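Local coordinates for protein excinuclease ABC, subunit A. (Deinococcus radiodurans, PDB 2VF7) that probably binds DNA and hydrolyses ATP as a UvrA-family excinuclease subunit in the repair of damaged DNA, at residues G190-Q193 with R194-V198; R179-A182 with A183-Q186; T762-H765 with P766-E770; A788-K792 with M793-A797. The protein carries 1 engineered substitution. All blocks are in the same frame, centred on the assembly; numbering follows the deposited sequence.

Contact 1. Residues G190-Q193 with R194-V198; sequences GQNQ and RDILV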
loop_
_atom_site.group_PDB
_atom_site.type_symbol
_atom_site.label_atom_id
_atom_site.label_comp_id
_atom_site.label_asym_id
_atom_site.label_seq_id
_atom_site.Cartn_x
_atom_site.Cartn_y
_atom_site.Cartn_z
ATOM N N GLY A 190 19.557 27.856 8.117
ATOM C CA GLY A 190 20.881 28.441 8.312
ATOM C C GLY A 190 20.912 29.531 9.372
ATOM O O GLY A 190 21.916 29.684 10.080
ATOM N N GLN A 191 19.832 30.298 9.498
ATOM C CA GLN A 191 19.818 31.389 10.483
ATOM C C GLN A 191 19.489 30.933 11.893
ATOM O O GLN A 191 19.956 31.539 12.865
ATOM C CB GLN A 191 18.881 32.537 10.068
ATOM C CG GLN A 191 17.416 32.209 10.005
ATOM C CD GLN A 191 16.539 33.410 10.337
ATOM O OE1 GLN A 191 16.377 33.756 11.504
ATOM N NE2 GLN A 191 15.958 34.027 9.322
ATOM N N ASN A 192 18.658 29.894 11.991
ATOM C CA ASN A 192 18.456 29.109 13.206
ATOM C C ASN A 192 19.751 28.697 13.902
ATOM O O ASN A 192 19.890 28.913 15.091
ATOM C CB ASN A 192 17.663 27.855 12.864
ATOM C CG ASN A 192 17.333 26.998 14.093
ATOM O OD1 ASN A 192 17.350 25.762 14.022
ATOM N ND2 ASN A 192 17.020 27.649 15.209
ATOM N N GLN A 193 20.698 28.122 13.161
ATOM C CA GLN A 193 21.964 27.650 13.744
ATOM C C GLN A 193 22.826 28.855 14.191
ATOM O O GLN A 193 23.585 28.803 15.197
ATOM C CB GLN A 193 22.728 26.787 12.730
ATOM C CG GLN A 193 22.123 25.392 12.417
ATOM C CD GLN A 193 21.805 24.549 13.687
ATOM O OE1 GLN A 193 22.650 24.365 14.550
ATOM N NE2 GLN A 193 20.595 24.053 13.779
ATOM N N ARG A 194 22.673 29.944 13.440
ATOM C CA ARG A 194 23.340 31.196 13.723
ATOM C C ARG A 194 22.782 31.825 14.974
ATOM O O ARG A 194 23.543 32.312 15.803
ATOM C CB ARG A 194 23.203 32.128 12.531
ATOM C CG ARG A 194 23.784 33.494 12.736
ATOM C CD ARG A 194 22.666 34.465 12.894
ATOM N NE ARG A 194 22.069 34.725 11.607
ATOM C CZ ARG A 194 20.960 35.418 11.444
ATOM N NH1 ARG A 194 20.308 35.881 12.507
ATOM N NH2 ARG A 194 20.499 35.629 10.224
ATOM N N ASP A 195 21.452 31.810 15.120
ATOM C CA ASP A 195 20.828 32.292 16.363
ATOM C C ASP A 195 21.052 31.397 17.564
ATOM O O ASP A 195 21.027 31.876 18.719
ATOM C CB ASP A 195 19.347 32.663 16.172
ATOM C CG ASP A 195 19.182 33.962 15.352
ATOM O OD1 ASP A 195 20.176 34.717 15.225
ATOM O OD2 ASP A 195 18.079 34.229 14.845
ATOM N N ILE A 196 21.296 30.110 17.310
ATOM C CA ILE A 196 21.694 29.204 18.389
ATOM C C ILE A 196 23.067 29.620 18.905
ATOM O O ILE A 196 23.249 29.746 20.122
ATOM C CB ILE A 196 21.633 27.686 17.980
ATOM C CG1 ILE A 196 20.185 27.248 17.816
ATOM C CG2 ILE A 196 22.356 26.775 19.022
ATOM C CD1 ILE A 196 20.058 25.969 17.138
ATOM N N LEU A 197 24.020 29.842 17.996
ATOM C CA LEU A 197 25.346 30.344 18.367
ATOM C C LEU A 197 25.371 31.663 19.138
ATOM O O LEU A 197 26.245 31.829 19.982
ATOM C CB LEU A 197 26.297 30.434 17.154
ATOM C CG LEU A 197 26.612 29.174 16.322
ATOM C CD1 LEU A 197 27.671 29.447 15.257
ATOM C CD2 LEU A 197 27.033 28.015 17.228
ATOM N N VAL A 198 24.451 32.604 18.878
ATOM C CA VAL A 198 24.467 33.876 19.636
ATOM C C VAL A 198 23.999 33.682 21.076
ATOM O O VAL A 198 24.532 34.347 21.988
ATOM C CB VAL A 198 23.724 35.094 18.946
ATOM C CG1 VAL A 198 23.962 35.110 17.428
ATOM C CG2 VAL A 198 22.273 35.079 19.230
#
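G190-Q193 and R194-V198 are consecutive turns of one helix, 187-199, and the backbone joins them through regular i to i+4 hydrogen bonds. D195 N gives to Q191 O at 2.7 Å, and I196 N to N192 O and L197 N to Q193 O follow in the same way. The bond from R194 N to G190 O is long and weak at 3.5 Å. On one flank R194 folds back over Q191. Its CG stands anti to the backbone N (chi1 176°), and bends at chi2 and chi3 then lay the guanidinium with one face against Q191 CB, off-centre toward the rim, NH2 coming to 3.5 Å of that carbon. The same group makes a salt bridge to its neighbour in sequence, NH1 to D195 OD1 at 3.0 Å, reaching the oxygen from above the carboxylate plane rather than within it. A lysine in its place would lack the flat guanidinium and would probably leave Q191 CB less covered and the D195 carboxylate less firmly paired. The helix lies within the UvrA DNA-binding domain and packs on strand 227-230, where D195 meets V230 and I196 meets V228. On the flank toward Q193, I196 runs beside that glutamine in the same direction, its CD1 methyl 3.9 Å from Q193 NE2. The buried Q193 amide is satisfied at both ends by backbone, OE1 taking S256 N and NE2 giving to T254 O. N192 crosses I196 at a slant, ND2 lying 4.0 Å from CD1, and ND2 also makes a weak hydrogen bond to Y251 OH.

Contact 2. Residues R179-A182 with A183-Q186; sequences RAVA and AWPQ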
loop_
_atom_site.group_PDB
_atom_site.type_symbol
_atom_site.label_atom_id
_atom_site.label_comp_id
_atom_site.label_asym_id
_atom_site.label_seq_id
_atom_site.Cartn_x
_atom_site.Cartn_y
_atom_site.Cartn_z
ATOM N N ARG A 179 26.715 34.085 6.479
ATOM C CA ARG A 179 26.685 32.680 6.013
ATOM C C ARG A 179 28.058 32.101 5.662
ATOM O O ARG A 179 28.204 31.368 4.679
ATOM C CB ARG A 179 25.699 32.523 4.864
ATOM C CG ARG A 179 24.313 33.007 5.238
ATOM C CD ARG A 179 23.241 32.407 4.374
ATOM N NE ARG A 179 21.919 32.694 4.908
ATOM C CZ ARG A 179 21.099 31.813 5.490
ATOM N NH1 ARG A 179 21.431 30.531 5.627
ATOM N NH2 ARG A 179 19.921 32.229 5.931
ATOM N N ALA A 180 29.055 32.428 6.484
ATOM C CA ALA A 180 30.416 31.900 6.315
ATOM C C ALA A 180 30.436 30.385 6.273
ATOM O O ALA A 180 31.186 29.801 5.479
ATOM C CB ALA A 180 31.355 32.407 7.387
ATOM N N VAL A 181 29.609 29.735 7.096
ATOM C CA VAL A 181 29.469 28.280 6.962
ATOM C C VAL A 181 28.334 27.907 5.984
ATOM O O VAL A 181 27.161 27.694 6.361
ATOM C CB VAL A 181 29.563 27.510 8.333
ATOM C CG1 VAL A 181 29.013 28.336 9.499
ATOM C CG2 VAL A 181 28.994 26.105 8.249
ATOM N N ALA A 182 28.729 27.862 4.715
ATOM C CA ALA A 182 27.849 27.670 3.567
ATOM C C ALA A 182 27.167 26.307 3.531
ATOM O O ALA A 182 26.072 26.160 2.949
ATOM C CB ALA A 182 28.623 27.906 2.276
ATOM N N ALA A 183 27.813 25.325 4.151
ATOM C CA ALA A 183 27.278 23.965 4.262
ATOM C C ALA A 183 25.986 23.887 5.104
ATOM O O ALA A 183 25.258 22.882 5.078
ATOM C CB ALA A 183 28.343 23.057 4.833
ATOM N N TRP A 184 25.697 24.935 5.864
ATOM C CA TRP A 184 24.410 24.991 6.565
ATOM C C TRP A 184 23.245 25.286 5.593
ATOM O O TRP A 184 23.461 25.847 4.517
ATOM C CB TRP A 184 24.464 25.995 7.721
ATOM C CG TRP A 184 24.828 25.361 9.007
ATOM C CD1 TRP A 184 24.681 24.034 9.344
ATOM C CD2 TRP A 184 25.360 26.009 10.168
ATOM N NE1 TRP A 184 25.103 23.823 10.626
ATOM C CE2 TRP A 184 25.540 25.011 11.156
ATOM C CE3 TRP A 184 25.716 27.335 10.471
ATOM C CZ2 TRP A 184 26.059 25.297 12.424
ATOM C CZ3 TRP A 184 26.224 27.618 11.729
ATOM C CH2 TRP A 184 26.399 26.601 12.688
ATOM N N PRO A 185 22.008 24.919 5.970
ATOM C CA PRO A 185 20.895 25.034 5.032
ATOM C C PRO A 185 20.645 26.454 4.561
ATOM O O PRO A 185 21.017 27.413 5.238
ATOM C CB PRO A 185 19.692 24.538 5.842
ATOM C CG PRO A 185 20.261 23.765 6.954
ATOM C CD PRO A 185 21.567 24.380 7.273
ATOM N N GLN A 186 20.022 26.583 3.398
ATOM C CA GLN A 186 19.623 27.884 2.887
ATOM C C GLN A 186 18.430 28.352 3.691
ATOM O O GLN A 186 17.886 27.594 4.505
ATOM C CB GLN A 186 19.278 27.807 1.399
ATOM C CG GLN A 186 20.481 27.471 0.490
ATOM C CD GLN A 186 20.088 27.287 -0.967
ATOM O OE1 GLN A 186 19.258 26.431 -1.304
ATOM N NE2 GLN A 186 20.698 28.079 -1.846
HETATM O O HOH W 1 23.319 28.823 4.670
#
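V181 presses its two methyls on the indole of W184, and this is the tight half of the contact. CG1 lies 3.6 Å from W184 CE3, on the six-membered ring, while CG2 stands over one face, displaced toward the rim. The backbone brings the two residues together: V181 to W184 is a type I beta turn, closed by W184 N giving to V181 O at 3.2 Å. The donor sits well above the carbonyl plane, 47° out of it. This turn belongs to the loop that leads into helix 187-199 of the UvrA DNA-binding domain. The buried W184 ring is held in part by NE1, which donates to S256 O, and A183 packs on V262 of helix 258-268. By contrast, the R179 side is loose and wet. With its chain extended from CG to NE (chi2 -158°, chi3 170°), this exposed arginine extends along the loop and meets the other segment through a water. NH1 donates to that water at 2.7 Å, the water lying in the guanidinium plane at its edge, and the water in turn donates to P185 O at 2.8 Å. NH2 has a direct partner in A187 O, just past the loop.

Contact 3. Residues T762-H765 with P766-E770; sequences TGLH and PADVE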
loop_
_atom_site.group_PDB
_atom_site.type_symbol
_atom_site.label_atom_id
_atom_site.label_comp_id
_atom_site.label_asym_id
_atom_site.label_seq_id
_atom_site.Cartn_x
_atom_site.Cartn_y
_atom_site.Cartn_z
ATOM N N THR A 762 8.609 8.590 -32.532
ATOM C CA THR A 762 8.143 7.838 -31.364
ATOM C C THR A 762 6.672 8.182 -31.102
ATOM O O THR A 762 6.301 9.364 -31.058
ATOM C CB THR A 762 9.024 8.086 -30.099
ATOM O OG1 THR A 762 9.204 9.496 -29.878
ATOM C CG2 THR A 762 10.405 7.435 -30.264
ATOM N N GLY A 763 5.836 7.152 -30.988
ATOM C CA GLY A 763 4.408 7.336 -30.749
ATOM C C GLY A 763 3.650 7.914 -31.922
ATOM O O GLY A 763 2.577 8.476 -31.752
ATOM N N LEU A 764 4.202 7.776 -33.124
ATOM C CA LEU A 764 3.562 8.296 -34.322
ATOM C C LEU A 764 3.001 7.201 -35.215
ATOM O O LEU A 764 3.631 6.161 -35.435
ATOM C CB LEU A 764 4.521 9.204 -35.110
ATOM C CG LEU A 764 4.378 10.736 -35.008
ATOM C CD1 LEU A 764 4.428 11.213 -33.586
ATOM C CD2 LEU A 764 5.442 11.450 -35.828
ATOM N N HIS A 765 1.800 7.458 -35.722
ATOM C CA HIS A 765 1.146 6.588 -36.679
ATOM C C HIS A 765 1.847 6.697 -38.056
ATOM O O HIS A 765 2.422 7.742 -38.370
ATOM C CB HIS A 765 -0.332 6.970 -36.735
ATOM C CG HIS A 765 -1.177 6.021 -37.520
ATOM N ND1 HIS A 765 -1.459 6.208 -38.857
ATOM C CD2 HIS A 765 -1.800 4.878 -37.163
ATOM C CE1 HIS A 765 -2.218 5.221 -39.289
ATOM N NE2 HIS A 765 -2.439 4.399 -38.281
ATOM N N PRO A 766 1.857 5.608 -38.867
ATOM C CA PRO A 766 2.386 5.763 -40.228
ATOM C C PRO A 766 1.880 7.013 -40.966
ATOM O O PRO A 766 2.621 7.580 -41.752
ATOM C CB PRO A 766 1.910 4.481 -40.924
ATOM C CG PRO A 766 1.897 3.482 -39.831
ATOM C CD PRO A 766 1.477 4.203 -38.596
ATOM N N ALA A 767 0.638 7.428 -40.707
ATOM C CA ALA A 767 0.060 8.612 -41.338
ATOM C C ALA A 767 0.621 9.910 -40.760
ATOM O O ALA A 767 0.715 10.912 -41.471
ATOM C CB ALA A 767 -1.456 8.600 -41.228
ATOM N N ASP A 768 0.979 9.889 -39.479
ATOM C CA ASP A 768 1.532 11.056 -38.805
ATOM C C ASP A 768 2.930 11.359 -39.332
ATOM O O ASP A 768 3.292 12.518 -39.483
ATOM C CB ASP A 768 1.632 10.853 -37.282
ATOM C CG ASP A 768 0.271 10.831 -36.557
ATOM O OD1 ASP A 768 -0.693 11.538 -36.944
ATOM O OD2 ASP A 768 0.189 10.113 -35.540
ATOM N N VAL A 769 3.723 10.325 -39.596
ATOM C CA VAL A 769 5.132 10.537 -39.905
ATOM C C VAL A 769 5.314 11.283 -41.220
ATOM O O VAL A 769 6.247 12.071 -41.354
ATOM C CB VAL A 769 6.020 9.237 -39.770
ATOM C CG1 VAL A 769 5.216 8.032 -39.350
ATOM C CG2 VAL A 769 6.841 8.949 -41.032
ATOM N N GLU A 770 4.394 11.068 -42.158
ATOM C CA GLU A 770 4.335 11.846 -43.386
ATOM C C GLU A 770 4.335 13.365 -43.115
ATOM O O GLU A 770 5.111 14.110 -43.725
ATOM C CB GLU A 770 3.114 11.438 -44.223
ATOM C CG GLU A 770 3.015 9.927 -44.514
ATOM C CD GLU A 770 2.185 9.580 -45.761
ATOM O OE1 GLU A 770 2.252 8.406 -46.200
ATOM O OE2 GLU A 770 1.460 10.455 -46.299
#
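The capping box of H765 and D768 starts helix 766-781 in what is probably the D-loop of an ABC-type ATPase, following strand 753-758. H765 N gives to D768 OD2 at 3.1 Å, with the donor on the anti side of the carboxylate and somewhat out of its plane. In return the imidazole caps the helix: ND1 accepts from A767 N at 3.1 Å, the donor tilted 30° from the ring plane. The side chain can reach because a chi1 of -171° sets CG beside the carbonyl carbon, which swings the ring over the first turn. There P766 CD sits on one ring face in a CH-pi contact, 3.5 Å from the centroid. H765 O receives V769 N at 3.1 Å, and D768 N in a weaker, more bent bond. Behind this, L764 CG packs on D768 CB at 3.6 Å. D768 OD2 has a second partner in S45 OG, and the H765 side chain is about 6 Å from that of K49, which binds ADP; the D768 side chain is about 8 Å from an ADP. The box therefore lies near the first nucleotide site, consistent with a D-loop. P766 and A767 lean on Y484 of helix 480-487, while V769 packs against Q794 and V795 of helix 793-796.

Contact 4. Residues A788-K792 with M793-A797; sequences AVEHK and MQVVA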
loop_
_atom_site.group_PDB
_atom_site.type_symbol
_atom_site.label_atom_id
_atom_site.label_comp_id
_atom_site.label_asym_id
_atom_site.label_seq_id
_atom_site.Cartn_x
_atom_site.Cartn_y
_atom_site.Cartn_z
ATOM N N ALA A 788 19.512 11.524 -37.419
ATOM C CA ALA A 788 18.442 10.929 -36.656
ATOM C C ALA A 788 18.755 9.465 -36.468
ATOM O O ALA A 788 18.866 8.741 -37.447
ATOM C CB ALA A 788 17.164 11.078 -37.414
ATOM N N VAL A 789 18.936 9.025 -35.227
ATOM C CA VAL A 789 18.937 7.580 -34.946
ATOM C C VAL A 789 17.532 7.008 -35.174
ATOM O O VAL A 789 16.558 7.492 -34.617
ATOM C CB VAL A 789 19.593 7.208 -33.577
ATOM C CG1 VAL A 789 19.879 8.446 -32.738
ATOM C CG2 VAL A 789 18.816 6.106 -32.813
ATOM N N GLU A 790 17.438 6.007 -36.042
ATOM C CA GLU A 790 16.172 5.656 -36.666
ATOM C C GLU A 790 15.980 4.134 -36.767
ATOM O O GLU A 790 16.928 3.400 -37.044
ATOM C CB GLU A 790 16.109 6.330 -38.036
ATOM C CG GLU A 790 14.789 6.251 -38.763
ATOM C CD GLU A 790 13.622 6.752 -37.941
ATOM O OE1 GLU A 790 13.543 7.985 -37.652
ATOM O OE2 GLU A 790 12.785 5.884 -37.585
ATOM N N HIS A 791 14.747 3.683 -36.535
ATOM C CA HIS A 791 14.409 2.259 -36.429
ATOM C C HIS A 791 13.388 1.795 -37.466
ATOM O O HIS A 791 13.258 0.595 -37.707
ATOM C CB HIS A 791 13.875 1.917 -35.020
ATOM C CG HIS A 791 14.809 2.287 -33.908
ATOM N ND1 HIS A 791 14.703 3.472 -33.207
ATOM C CD2 HIS A 791 15.873 1.633 -33.381
ATOM C CE1 HIS A 791 15.661 3.534 -32.297
ATOM N NE2 HIS A 791 16.385 2.430 -32.381
ATOM N N LYS A 792 12.654 2.726 -38.070
ATOM C CA LYS A 792 11.665 2.344 -39.073
ATOM C C LYS A 792 12.012 2.744 -40.502
ATOM O O LYS A 792 12.440 3.867 -40.785
ATOM C CB LYS A 792 10.249 2.795 -38.685
ATOM C CG LYS A 792 10.093 4.258 -38.356
ATOM C CD LYS A 792 8.644 4.572 -37.960
ATOM C CE LYS A 792 8.371 4.356 -36.467
ATOM N NZ LYS A 792 7.057 4.968 -36.036
ATOM N N MET A 793 11.793 1.795 -41.397
ATOM C CA MET A 793 12.248 1.874 -42.761
ATOM C C MET A 793 11.458 2.867 -43.586
ATOM O O MET A 793 11.929 3.305 -44.621
ATOM C CB MET A 793 12.232 0.479 -43.389
ATOM C CG MET A 793 13.139 -0.540 -42.672
ATOM S SD MET A 793 14.859 -0.011 -42.443
ATOM C CE MET A 793 15.243 -0.618 -40.796
ATOM N N GLN A 794 10.267 3.230 -43.113
ATOM C CA GLN A 794 9.439 4.279 -43.732
ATOM C C GLN A 794 10.219 5.591 -43.790
ATOM O O GLN A 794 10.243 6.261 -44.814
ATOM C CB GLN A 794 8.118 4.477 -42.944
ATOM C CG GLN A 794 7.117 5.494 -43.559
ATOM C CD GLN A 794 5.964 5.880 -42.608
ATOM O OE1 GLN A 794 6.052 5.700 -41.382
ATOM N NE2 GLN A 794 4.887 6.430 -43.172
ATOM N N VAL A 795 10.856 5.923 -42.673
ATOM C CA VAL A 795 11.615 7.153 -42.516
ATOM C C VAL A 795 13.008 7.056 -43.123
ATOM O O VAL A 795 13.512 8.023 -43.693
ATOM C CB VAL A 795 11.729 7.527 -41.018
ATOM C CG1 VAL A 795 12.792 8.605 -40.804
ATOM C CG2 VAL A 795 10.388 7.999 -40.497
ATOM N N VAL A 796 13.626 5.890 -42.984
ATOM C CA VAL A 796 14.955 5.614 -43.540
ATOM C C VAL A 796 14.944 5.636 -45.078
ATOM O O VAL A 796 15.936 5.967 -45.709
ATOM C CB VAL A 796 15.505 4.278 -42.977
ATOM C CG1 VAL A 796 16.871 3.909 -43.578
ATOM C CG2 VAL A 796 15.615 4.373 -41.473
ATOM N N ALA A 797 13.794 5.314 -45.656
ATOM C CA ALA A 797 13.593 5.294 -47.089
ATOM C C ALA A 797 13.495 6.698 -47.717
ATOM O O ALA A 797 13.627 6.847 -48.931
ATOM C CB ALA A 797 12.359 4.470 -47.416
#
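E790 lies against V795 and V796 in the short loop between strand 785-789 and helix 793-796, next to H791, which by its position is probably the switch histidine of the ABC H-loop. The glutamate passes V796 in the opposite direction, CG meeting V796 CG2 at 3.4 Å, and crosses V795 at about a right angle, with OE1 3.3 Å from V795 CG1. A bend at chi2 (54°) turns the carboxylate back toward the backbone of H791 and K792. There OE2 accepts from H791 N at 3.1 Å and from K792 N at 3.2 Å, although the exact place of OE2 is less sure because it sits too close to E759 OE2. With an alanine at this point the V795 and V796 methyls would probably lose the chain they pack on, leaving a gap beside them, and the less certain bonds to the two backbone N-H groups would go too. The next layer is the helix start: K792 occupies the N-cap position, and its carbonyl oxygen takes a weak bond from V795 N as well as a straighter one from V796 N. Farther out, strand 525-529 backs E790 and V796 through S527, and Q773 of helix 766-781 touches V795. The H791 side chain touches K536 of the second P-loop and comes within about 6 Å of an ADP. The CE methyl of M793, by bends at chi2 and chi3, comes to 3.9 Å from H791 O.

The four contacts form two separate pairs. Contacts 1 and 2 share the DNA-binding domain and touch: Q193 and L197 pack on the W184 indole, while R179 reaches G190. Contacts 3 and 4 share the ATPase part, their centres about 52 to 61 Å from those of the first pair, and meet through a probable hydrogen bond from Q794 NE2 to P766 O (2.9 Å). Contact 1 is mostly buried with a salt bridge on its flank; contact 2 goes from buried indole to water-bridged arginine. Contacts 3 and 4, both helix starts near the nucleotide sites, are partly buried but differ: contact 3 is a polar cap, contact 4 mainly a glutamate chain lying on valines.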